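Local atomic coordinates of L-talarate/galactarate dehydratase (Salmonella typhimurium, PDB entry 2PP3), a protein that catalyses the magnesium-dependent dehydration of L-talarate and galactarate to 5-keto-4-deoxy-D-glucarate, and also epimerises L-talarate to galactarate. Residues L248-E253 / S295-P300; A61-E66 / G77-K82; G169-T174 / K195-Q200. The protein carries 1 engineered substitution. All coordinates share one frame; numbering follows the deposited sequence.

Contact 1: residues L248-E253 / S295-P300. With MG (magnesium ion), chain F.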
loop_
_atom_site.group_PDB
_atom_site.type_symbol
_atom_site.label_atom_id
_atom_site.label_comp_id
_atom_site.label_asym_id
_atom_site.label_seq_id
_atom_site.Cartn_x
_atom_site.Cartn_y
_atom_site.Cartn_z
ATOM N N LEU B 248 -9.235 -19.898 -24.496
ATOM C CA LEU B 248 -8.786 -20.090 -23.130
ATOM C C LEU B 248 -8.737 -18.763 -22.391
ATOM O O LEU B 248 -8.624 -17.702 -23.002
ATOM C CB LEU B 248 -7.390 -20.717 -23.126
ATOM C CG LEU B 248 -7.232 -22.026 -23.903
ATOM C CD1 LEU B 248 -5.759 -22.361 -24.036
ATOM C CD2 LEU B 248 -7.984 -23.143 -23.194
ATOM N N ILE B 249 -8.825 -18.831 -21.069
ATOM C CA ILE B 249 -8.754 -17.636 -20.248
ATOM C C ILE B 249 -7.311 -17.138 -20.303
ATOM O O ILE B 249 -7.062 -15.932 -20.242
ATOM C CB ILE B 249 -9.132 -17.940 -18.792
ATOM C CG1 ILE B 249 -10.553 -18.522 -18.734
ATOM C CG2 ILE B 249 -9.018 -16.677 -17.961
ATOM C CD1 ILE B 249 -11.636 -17.579 -19.257
ATOM N N TRP B 250 -6.365 -18.073 -20.415
ATOM C CA TRP B 250 -4.950 -17.725 -20.510
ATOM C C TRP B 250 -4.049 -18.923 -20.798
ATOM O O TRP B 250 -4.466 -20.073 -20.663
ATOM C CB TRP B 250 -4.468 -17.021 -19.221
ATOM C CG TRP B 250 -4.301 -17.907 -17.990
ATOM C CD1 TRP B 250 -3.479 -19.002 -17.859
ATOM C CD2 TRP B 250 -4.916 -17.719 -16.709
ATOM N NE1 TRP B 250 -3.545 -19.498 -16.579
ATOM C CE2 TRP B 250 -4.417 -18.731 -15.851
ATOM C CE3 TRP B 250 -5.838 -16.793 -16.199
ATOM C CZ2 TRP B 250 -4.811 -18.842 -14.508
ATOM C CZ3 TRP B 250 -6.233 -16.903 -14.857
ATOM C CH2 TRP B 250 -5.717 -17.922 -14.031
ATOM N N ILE B 251 -2.821 -18.634 -21.222
ATOM C CA ILE B 251 -1.798 -19.653 -21.476
ATOM C C ILE B 251 -0.755 -19.318 -20.421
ATOM O O ILE B 251 -0.162 -18.240 -20.443
ATOM C CB ILE B 251 -1.115 -19.509 -22.856
ATOM C CG1 ILE B 251 -2.146 -19.611 -23.982
ATOM C CG2 ILE B 251 -0.048 -20.593 -23.011
ATOM C CD1 ILE B 251 -2.822 -20.943 -24.060
ATOM N N GLU B 252 -0.528 -20.239 -19.502
ATOM C CA GLU B 252 0.401 -20.001 -18.418
ATOM C C GLU B 252 1.813 -20.517 -18.668
ATOM O O GLU B 252 2.005 -21.593 -19.229
ATOM C CB GLU B 252 -0.164 -20.629 -17.153
ATOM C CG GLU B 252 0.599 -20.306 -15.901
ATOM C CD GLU B 252 -0.187 -20.661 -14.664
ATOM O OE1 GLU B 252 -1.438 -20.632 -14.726
ATOM O OE2 GLU B 252 0.437 -20.945 -13.629
ATOM N N GLU B 253 2.796 -19.736 -18.236
ATOM C CA GLU B 253 4.202 -20.097 -18.376
ATOM C C GLU B 253 4.542 -20.876 -19.652
ATOM O O GLU B 253 4.998 -22.020 -19.591
ATOM C CB GLU B 253 4.652 -20.899 -17.151
ATOM C CG GLU B 253 4.697 -20.088 -15.863
ATOM C CD GLU B 253 5.744 -20.600 -14.876
ATOM O OE1 GLU B 253 5.514 -21.644 -14.220
ATOM O OE2 GLU B 253 6.808 -19.952 -14.762
ATOM N N SER B 295 3.440 -10.266 -19.652
ATOM C CA SER B 295 2.162 -10.961 -19.579
ATOM C C SER B 295 0.928 -10.127 -19.270
ATOM O O SER B 295 1.009 -9.037 -18.693
ATOM C CB SER B 295 2.254 -12.081 -18.541
ATOM O OG SER B 295 2.502 -11.541 -17.248
ATOM N N ASP B 296 -0.212 -10.692 -19.652
ATOM C CA ASP B 296 -1.531 -10.102 -19.459
ATOM C C ASP B 296 -1.995 -10.375 -18.027
ATOM O O ASP B 296 -2.698 -9.561 -17.415
ATOM C CB ASP B 296 -2.500 -10.729 -20.462
ATOM C CG ASP B 296 -2.010 -10.594 -21.896
ATOM O OD1 ASP B 296 -1.960 -9.448 -22.387
ATOM O OD2 ASP B 296 -1.668 -11.621 -22.527
ATOM N N PHE B 297 -1.605 -11.536 -17.508
ATOM C CA PHE B 297 -1.928 -11.932 -16.141
ATOM C C PHE B 297 -0.627 -12.074 -15.365
ATOM O O PHE B 297 0.303 -12.746 -15.816
ATOM C CB PHE B 297 -2.647 -13.284 -16.089
ATOM C CG PHE B 297 -4.119 -13.221 -16.405
ATOM C CD1 PHE B 297 -4.567 -13.227 -17.723
ATOM C CD2 PHE B 297 -5.060 -13.180 -15.374
ATOM C CE1 PHE B 297 -5.934 -13.198 -18.011
ATOM C CE2 PHE B 297 -6.428 -13.150 -15.650
ATOM C CZ PHE B 297 -6.867 -13.160 -16.969
ATOM N N VAL B 298 -0.563 -11.432 -14.206
ATOM C CA VAL B 298 0.607 -11.512 -13.347
ATOM C C VAL B 298 0.269 -12.526 -12.257
ATOM O O VAL B 298 -0.782 -12.435 -11.604
ATOM C CB VAL B 298 0.926 -10.139 -12.725
ATOM C CG1 VAL B 298 2.086 -10.252 -11.756
ATOM C CG2 VAL B 298 1.255 -9.149 -13.832
ATOM N N GLN B 299 1.159 -13.494 -12.056
ATOM C CA GLN B 299 0.914 -14.536 -11.077
ATOM C C GLN B 299 1.927 -14.600 -9.943
ATOM O O GLN B 299 2.743 -15.521 -9.881
ATOM C CB GLN B 299 0.839 -15.894 -11.784
ATOM C CG GLN B 299 -0.199 -15.929 -12.902
ATOM C CD GLN B 299 -0.303 -17.285 -13.582
ATOM O OE1 GLN B 299 0.648 -17.761 -14.205
ATOM N NE2 GLN B 299 -1.471 -17.913 -13.470
ATOM N N PRO B 300 1.881 -13.626 -9.022
ATOM C CA PRO B 300 2.828 -13.648 -7.913
ATOM C C PRO B 300 2.401 -14.694 -6.881
ATOM O O PRO B 300 1.264 -15.166 -6.884
ATOM C CB PRO B 300 2.781 -12.214 -7.394
ATOM C CG PRO B 300 1.361 -11.823 -7.618
ATOM C CD PRO B 300 1.018 -12.426 -8.966
HETATM MG MG MG F . 1.464 -22.931 -13.030
HETATM O O HOH W 1 3.257 -22.754 -14.267
#

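Contact 2: residues A61-E66 / G77-K82. With LGT (L-glucaric acid), chain G.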
loop_
_atom_site.group_PDB
_atom_site.type_symbol
_atom_site.label_atom_id
_atom_site.label_comp_id
_atom_site.label_asym_id
_atom_site.label_seq_id
_atom_site.Cartn_x
_atom_site.Cartn_y
_atom_site.Cartn_z
ATOM N N ALA B 61 6.911 -29.023 1.440
ATOM C CA ALA B 61 7.481 -28.521 2.681
ATOM C C ALA B 61 6.665 -27.307 3.122
ATOM O O ALA B 61 6.298 -26.465 2.296
ATOM C CB ALA B 61 8.937 -28.128 2.472
ATOM N N ILE B 62 6.377 -27.224 4.417
ATOM C CA ILE B 62 5.605 -26.107 4.956
ATOM C C ILE B 62 6.342 -25.493 6.140
ATOM O O ILE B 62 6.596 -26.164 7.140
ATOM C CB ILE B 62 4.208 -26.562 5.438
ATOM C CG1 ILE B 62 3.430 -27.210 4.286
ATOM C CG2 ILE B 62 3.432 -25.359 5.988
ATOM C CD1 ILE B 62 2.980 -26.233 3.205
ATOM N N ILE B 63 6.700 -24.219 6.023
ATOM C CA ILE B 63 7.392 -23.543 7.106
ATOM C C ILE B 63 6.357 -22.641 7.763
ATOM O O ILE B 63 5.858 -21.699 7.144
ATOM C CB ILE B 63 8.576 -22.694 6.599
ATOM C CG1 ILE B 63 9.593 -23.586 5.874
ATOM C CG2 ILE B 63 9.253 -21.993 7.774
ATOM C CD1 ILE B 63 9.154 -24.023 4.483
ATOM N N ILE B 64 6.034 -22.943 9.016
ATOM C CA ILE B 64 5.030 -22.197 9.761
ATOM C C ILE B 64 5.644 -21.306 10.831
ATOM O O ILE B 64 6.595 -21.700 11.508
ATOM C CB ILE B 64 4.055 -23.169 10.443
ATOM C CG1 ILE B 64 3.465 -24.115 9.398
ATOM C CG2 ILE B 64 2.945 -22.401 11.159
ATOM C CD1 ILE B 64 2.750 -25.317 9.998
ATOM N N ALA B 65 5.103 -20.100 10.970
ATOM C CA ALA B 65 5.567 -19.162 11.987
ATOM C C ALA B 65 4.372 -18.738 12.839
ATOM O O ALA B 65 3.303 -18.416 12.316
ATOM C CB ALA B 65 6.209 -17.939 11.344
ATOM N N GLU B 66 4.555 -18.761 14.153
ATOM C CA GLU B 66 3.511 -18.367 15.092
ATOM C C GLU B 66 4.130 -17.289 15.965
ATOM O O GLU B 66 5.213 -17.483 16.523
ATOM C CB GLU B 66 3.089 -19.565 15.943
ATOM C CG GLU B 66 2.551 -20.728 15.123
ATOM C CD GLU B 66 2.362 -21.991 15.948
ATOM O OE1 GLU B 66 1.558 -21.957 16.906
ATOM O OE2 GLU B 66 3.018 -23.014 15.639
ATOM N N GLY B 77 1.435 -17.533 10.070
ATOM C CA GLY B 77 1.693 -17.396 8.650
ATOM C C GLY B 77 2.586 -18.527 8.175
ATOM O O GLY B 77 3.116 -19.286 8.995
ATOM N N PHE B 78 2.759 -18.659 6.865
ATOM C CA PHE B 78 3.602 -19.733 6.357
ATOM C C PHE B 78 4.090 -19.535 4.934
ATOM O O PHE B 78 3.575 -18.701 4.178
ATOM C CB PHE B 78 2.851 -21.069 6.440
ATOM C CG PHE B 78 1.750 -21.211 5.427
ATOM C CD1 PHE B 78 2.026 -21.654 4.133
ATOM C CD2 PHE B 78 0.438 -20.866 5.751
ATOM C CE1 PHE B 78 1.012 -21.752 3.172
ATOM C CE2 PHE B 78 -0.587 -20.960 4.800
ATOM C CZ PHE B 78 -0.300 -21.401 3.507
ATOM N N SER B 79 5.109 -20.315 4.593
ATOM C CA SER B 79 5.683 -20.329 3.260
ATOM C C SER B 79 5.775 -21.818 2.953
ATOM O O SER B 79 5.429 -22.654 3.795
ATOM C CB SER B 79 7.070 -19.662 3.224
ATOM O OG SER B 79 7.980 -20.277 4.114
ATOM N N TYR B 80 6.230 -22.162 1.758
ATOM C CA TYR B 80 6.303 -23.561 1.392
ATOM C C TYR B 80 7.402 -23.774 0.380
ATOM O O TYR B 80 8.028 -22.826 -0.084
ATOM C CB TYR B 80 4.980 -23.995 0.769
ATOM C CG TYR B 80 4.797 -23.470 -0.636
ATOM C CD1 TYR B 80 5.186 -24.228 -1.741
ATOM C CD2 TYR B 80 4.292 -22.191 -0.863
ATOM C CE1 TYR B 80 5.081 -23.722 -3.041
ATOM C CE2 TYR B 80 4.180 -21.674 -2.153
ATOM C CZ TYR B 80 4.577 -22.442 -3.237
ATOM O OH TYR B 80 4.477 -21.929 -4.514
ATOM N N SER B 81 7.622 -25.034 0.038
ATOM C CA SER B 81 8.617 -25.377 -0.957
ATOM C C SER B 81 8.224 -26.680 -1.620
ATOM O O SER B 81 7.995 -27.681 -0.949
ATOM C CB SER B 81 10.000 -25.515 -0.321
ATOM O OG SER B 81 10.982 -25.732 -1.325
ATOM N N LYS B 82 8.098 -26.650 -2.938
ATOM C CA LYS B 82 7.776 -27.850 -3.693
ATOM C C LYS B 82 9.133 -28.326 -4.195
ATOM O O LYS B 82 9.704 -27.739 -5.113
ATOM C CB LYS B 82 6.845 -27.524 -4.862
ATOM C CG LYS B 82 5.429 -27.177 -4.437
ATOM C CD LYS B 82 4.541 -26.939 -5.644
ATOM C CE LYS B 82 3.136 -26.521 -5.227
ATOM N NZ LYS B 82 2.273 -26.239 -6.414
HETATM O O1A LGT G . -0.586 -24.894 -9.832
HETATM C C1 LGT G . 0.211 -24.457 -10.676
HETATM O O1B LGT G . 0.101 -23.339 -11.223
HETATM C C2 LGT G . 1.426 -25.367 -11.089
HETATM O O2 LGT G . 2.415 -24.621 -11.822
HETATM C C3 LGT G . 2.117 -26.033 -9.890
HETATM O O3 LGT G . 2.927 -25.064 -9.221
HETATM C C4 LGT G . 3.030 -27.227 -10.278
HETATM O O4 LGT G . 4.121 -26.749 -11.096
HETATM C C5 LGT G . 3.633 -27.992 -9.078
HETATM O O5 LGT G . 2.558 -28.461 -8.249
HETATM C C6 LGT G . 4.476 -29.201 -9.534
HETATM O O6A LGT G . 5.719 -29.011 -9.631
HETATM O O6B LGT G . 3.881 -30.279 -9.792
#

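Contact 3: residues G169-T174 / K195-Q200. Engineered in segment 195-200: Ala197 (natural residue Lys). With LGT (L-glucaric acid), chain G.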
loop_
_atom_site.group_PDB
_atom_site.type_symbol
_atom_site.label_atom_id
_atom_site.label_comp_id
_atom_site.label_asym_id
_atom_site.label_seq_id
_atom_site.Cartn_x
_atom_site.Cartn_y
_atom_site.Cartn_z
ATOM N N GLY B 169 -6.663 -31.346 -10.490
ATOM C CA GLY B 169 -7.319 -32.416 -11.218
ATOM C C GLY B 169 -6.937 -32.529 -12.683
ATOM O O GLY B 169 -7.437 -33.403 -13.391
ATOM N N GLY B 170 -6.049 -31.657 -13.150
ATOM C CA GLY B 170 -5.659 -31.712 -14.548
ATOM C C GLY B 170 -4.174 -31.871 -14.822
ATOM O O GLY B 170 -3.673 -31.327 -15.805
ATOM N N PHE B 171 -3.469 -32.608 -13.970
ATOM C CA PHE B 171 -2.037 -32.817 -14.160
ATOM C C PHE B 171 -1.733 -33.910 -15.184
ATOM O O PHE B 171 -2.598 -34.724 -15.513
ATOM C CB PHE B 171 -1.370 -33.121 -12.820
ATOM C CG PHE B 171 -1.101 -31.897 -11.994
ATOM C CD1 PHE B 171 -0.052 -31.043 -12.321
ATOM C CD2 PHE B 171 -1.904 -31.582 -10.902
ATOM C CE1 PHE B 171 0.196 -29.888 -11.570
ATOM C CE2 PHE B 171 -1.668 -30.431 -10.144
ATOM C CZ PHE B 171 -0.615 -29.583 -10.480
ATOM N N LEU B 172 -0.495 -33.913 -15.680
ATOM C CA LEU B 172 -0.047 -34.860 -16.706
ATOM C C LEU B 172 0.044 -36.344 -16.342
ATOM O O LEU B 172 -0.034 -37.204 -17.220
ATOM C CB LEU B 172 1.293 -34.394 -17.281
ATOM C CG LEU B 172 1.175 -33.199 -18.228
ATOM C CD1 LEU B 172 2.562 -32.703 -18.612
ATOM C CD2 LEU B 172 0.380 -33.605 -19.465
ATOM N N HIS B 173 0.214 -36.650 -15.063
ATOM C CA HIS B 173 0.297 -38.041 -14.635
ATOM C C HIS B 173 -1.112 -38.633 -14.559
ATOM O O HIS B 173 -1.290 -39.805 -14.230
ATOM C CB HIS B 173 0.960 -38.119 -13.262
ATOM C CG HIS B 173 0.210 -37.383 -12.197
ATOM N ND1 HIS B 173 -0.914 -37.897 -11.587
ATOM C CD2 HIS B 173 0.395 -36.150 -11.667
ATOM C CE1 HIS B 173 -1.390 -37.014 -10.728
ATOM N NE2 HIS B 173 -0.613 -35.945 -10.757
ATOM N N THR B 174 -2.110 -37.811 -14.867
ATOM C CA THR B 174 -3.502 -38.238 -14.818
ATOM C C THR B 174 -4.052 -38.593 -16.198
ATOM O O THR B 174 -4.077 -37.752 -17.101
ATOM C CB THR B 174 -4.399 -37.130 -14.201
ATOM O OG1 THR B 174 -3.970 -36.853 -12.861
ATOM C CG2 THR B 174 -5.861 -37.565 -14.182
ATOM N N LYS B 195 -7.929 -25.744 -15.146
ATOM C CA LYS B 195 -6.624 -25.523 -15.754
ATOM C C LYS B 195 -6.022 -26.875 -16.108
ATOM O O LYS B 195 -5.918 -27.767 -15.260
ATOM C CB LYS B 195 -5.671 -24.768 -14.820
ATOM C CG LYS B 195 -4.308 -24.507 -15.471
ATOM C CD LYS B 195 -3.526 -23.386 -14.796
ATOM C CE LYS B 195 -2.966 -23.804 -13.455
ATOM N NZ LYS B 195 -2.268 -22.657 -12.808
ATOM N N LEU B 196 -5.633 -27.019 -17.371
ATOM C CA LEU B 196 -5.048 -28.259 -17.862
ATOM C C LEU B 196 -3.535 -28.141 -18.016
ATOM O O LEU B 196 -3.031 -27.204 -18.641
ATOM C CB LEU B 196 -5.672 -28.626 -19.215
ATOM C CG LEU B 196 -5.222 -29.931 -19.873
ATOM C CD1 LEU B 196 -5.615 -31.116 -18.999
ATOM C CD2 LEU B 196 -5.858 -30.045 -21.255
ATOM N N ALA B 197 -2.811 -29.093 -17.438
ATOM C CA ALA B 197 -1.358 -29.097 -17.538
ATOM C C ALA B 197 -0.966 -29.581 -18.929
ATOM O O ALA B 197 -1.365 -30.666 -19.346
ATOM C CB ALA B 197 -0.759 -30.013 -16.476
ATOM N N VAL B 198 -0.205 -28.762 -19.649
ATOM C CA VAL B 198 0.263 -29.116 -20.989
ATOM C C VAL B 198 1.777 -28.911 -21.063
ATOM O O VAL B 198 2.432 -28.688 -20.043
ATOM C CB VAL B 198 -0.414 -28.248 -22.076
ATOM C CG1 VAL B 198 -1.902 -28.542 -22.123
ATOM C CG2 VAL B 198 -0.169 -26.774 -21.799
ATOM N N GLY B 199 2.333 -28.988 -22.267
ATOM C CA GLY B 199 3.766 -28.792 -22.420
ATOM C C GLY B 199 4.585 -30.070 -22.463
ATOM O O GLY B 199 5.812 -30.032 -22.350
ATOM N N GLN B 200 3.919 -31.209 -22.619
ATOM C CA GLN B 200 4.633 -32.479 -22.685
ATOM C C GLN B 200 5.270 -32.600 -24.072
ATOM O O GLN B 200 4.805 -31.988 -25.035
ATOM C CB GLN B 200 3.675 -33.650 -22.446
ATOM C CG GLN B 200 2.829 -34.029 -23.652
ATOM C CD GLN B 200 1.842 -35.147 -23.348
ATOM O OE1 GLN B 200 0.718 -34.903 -22.899
ATOM N NE2 GLN B 200 2.269 -36.385 -23.574
HETATM O O1A LGT G . -0.586 -24.894 -9.832
HETATM C C1 LGT G . 0.211 -24.457 -10.676
HETATM O O1B LGT G . 0.101 -23.339 -11.223
HETATM C C2 LGT G . 1.426 -25.367 -11.089
HETATM O O2 LGT G . 2.415 -24.621 -11.822
HETATM C C3 LGT G . 2.117 -26.033 -9.890
HETATM O O3 LGT G . 2.927 -25.064 -9.221
HETATM C C4 LGT G . 3.030 -27.227 -10.278
HETATM O O4 LGT G . 4.121 -26.749 -11.096
HETATM C C5 LGT G . 3.633 -27.992 -9.078
HETATM O O5 LGT G . 2.558 -28.461 -8.249
HETATM C C6 LGT G . 4.476 -29.201 -9.534
HETATM O O6A LGT G . 5.719 -29.011 -9.631
HETATM O O6B LGT G . 3.881 -30.279 -9.792
#

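Contact 1: residues L248-E253 / S295-P300
Glu252 approaches the amide of Gln299 along its side chain. Its CB lies 4.2 Å from Gln299 OE1, and Glu252 CG and CD each come to 3.1 Å from that oxygen. With CG anti to the backbone N (chi1 -172°) and the chain extended beyond it, the carboxylate is carried past the amide. At the tip, Glu252 OE1 accepts a hydrogen bond from Gln299 NE2 at 3.0 Å and 168°. The acceptor lies in the amide plane, whereas the donor stands above the carboxylate, since the two planes are turned 78° apart. The anti lone pair of Glu252 OE1 takes a second, more bent bond from Trp250 NE1 at 3.0 Å, and Lys195 forms a salt bridge with the same oxygen. Glu252 OE2 instead binds magnesium at 2.3 Å, a site completed on the protein side by Asp226 and Glu278.

Trp250 links the polar and apolar halves. Gln299 NE2 sits over one indole face toward the rim, while the CE3 edge points at the centre of the Phe297 ring, an edge-to-face pair with centroids 4.8 Å apart. Strand 274-276 separates strands 251-252 and 297-298 in the barrel sheet, so these side chains bridge non-neighbouring strands. Three donors on OE1 would restrain rotation of the carboxylate, consistent with OE2 being kept for the metal; Gln299 and Trp250 thus act as second-shell residues.

Contact 2: residues A61-E66 / G77-K82
Ile63 and Ser79 pair in the middle of an antiparallel beta hairpin, strands 57-69 and 74-81, in the N-terminal domain that accompanies the barrel in the mandelate racemase family. The segment axes run at 160° to each other, and Ile63, Ala61 and Gly77 have the most surface buried between them; all three belong to hydrogen-bonded pairs.

Ile63 exchanges two backbone bonds with Ser79, and its side chain then leans over that partner: Ile63 CB is 3.5 Å from Ser79 OG. Its CG1 lies beside the backbone N, and the chain turns at chi2 (75°) to bring CD1 within 3.9 Å of Ser79 OG. That hydroxyl has its strongest polar partner outside the hairpin, the carbonyl of Gln130, while Pro134 of helix 127-146 packs against both Ile63 and Ser79.

Ala61 pairs with Ser81 through a second couple of backbone bonds, and the two beta carbons, Ala61 CB and Ser81 CB, stand 4.0 Å apart on the same face as Ile63. At the other end Gly77 meets Ala65: Ala65 N reaches Gly77 O at 2.9 Å in a nearly straight bond (172°).

The reverse face carries Ile62, Ile64, Phe78 and Tyr80. Ile62 CD1 touches Tyr80 CB at 3.9 Å, and the tyrosine ring leads off toward the barrel, where its hydroxyl bonds Asp301, the residue held to raise the basicity of the active-site histidine. Beyond the paired residues, Lys82 extends its side chain fully to the L-glucarate, with NZ 2.9 Å from ligand O5 and a weak bond at 3.1 Å from NZ to ligand O3.

Contact 3: residues G169-T174 / K195-Q200
The carbonyl oxygen of Gly170 receives the amide of Ala197 in the sole hydrogen bond between segments 169-174 and 195-200: Ala197 N to Gly170 O measures 2.9 Å with 165° at the hydrogen. Two carbons close in on the same acceptor, Ala197 CB at 3.3 Å and Leu196 CD1 at 3.7 Å from Gly170 O. The backbones run close here, the CA atoms of Gly170 and Leu196 lying 4.8 Å apart, where Gly170 brings no side chain between them. Ala197 is engineered; the natural lysine is the proton acceptor of the active site, and the CB that remains lies 4.3 Å from Phe171 CD1.

Loop 169-174 leaves strand 161-166 and enters helix 176-188, which leads on to strand 194-197. The backbone of Lys195 bonds that of Asn166 at the end of strand 161-166, and the contact lies at the substrate end of a beta-alpha-beta unit of the barrel. A type I turn begins at Phe171; its second residue, Leu172, reaches Ala197 and Gln200. Its CG sits beside the backbone N (chi1 -75°), and CD2 comes within 3.4 Å of Ala197 O; Leu172 CD1 packs on Gln200 CB at 4.1 Å.

Lys195 turns to the ligand: its chain, bent at chi3, puts NZ 2.9 Å from carboxylate oxygen O1B of L-glucarate. Glu348, by a salt bridge, and Tyr165, by a hydrogen bond, also hold this nitrogen.

Contacts 1 and 3 both reach the same barrel sheet; their centres are about 16 Å apart, and they touch through the Glu252-Lys195 salt bridge. Contact 2 lies in the N-terminal domain, about 25 Å from either by centres, yet it and contact 3 each send a lysine of their own, Lys82 and Lys195, to the L-glucarate. None is a surface contact: every touching residue of contact 2 is buried, whereas contact 1 includes one partly exposed residue and contact 3 two. Their chemistry differs with place. The hairpin relies on regular backbone bonds, contact 1 on side chains bridging strands that are not neighbours, and contact 3 on one backbone bond plus apolar packing beside a loop.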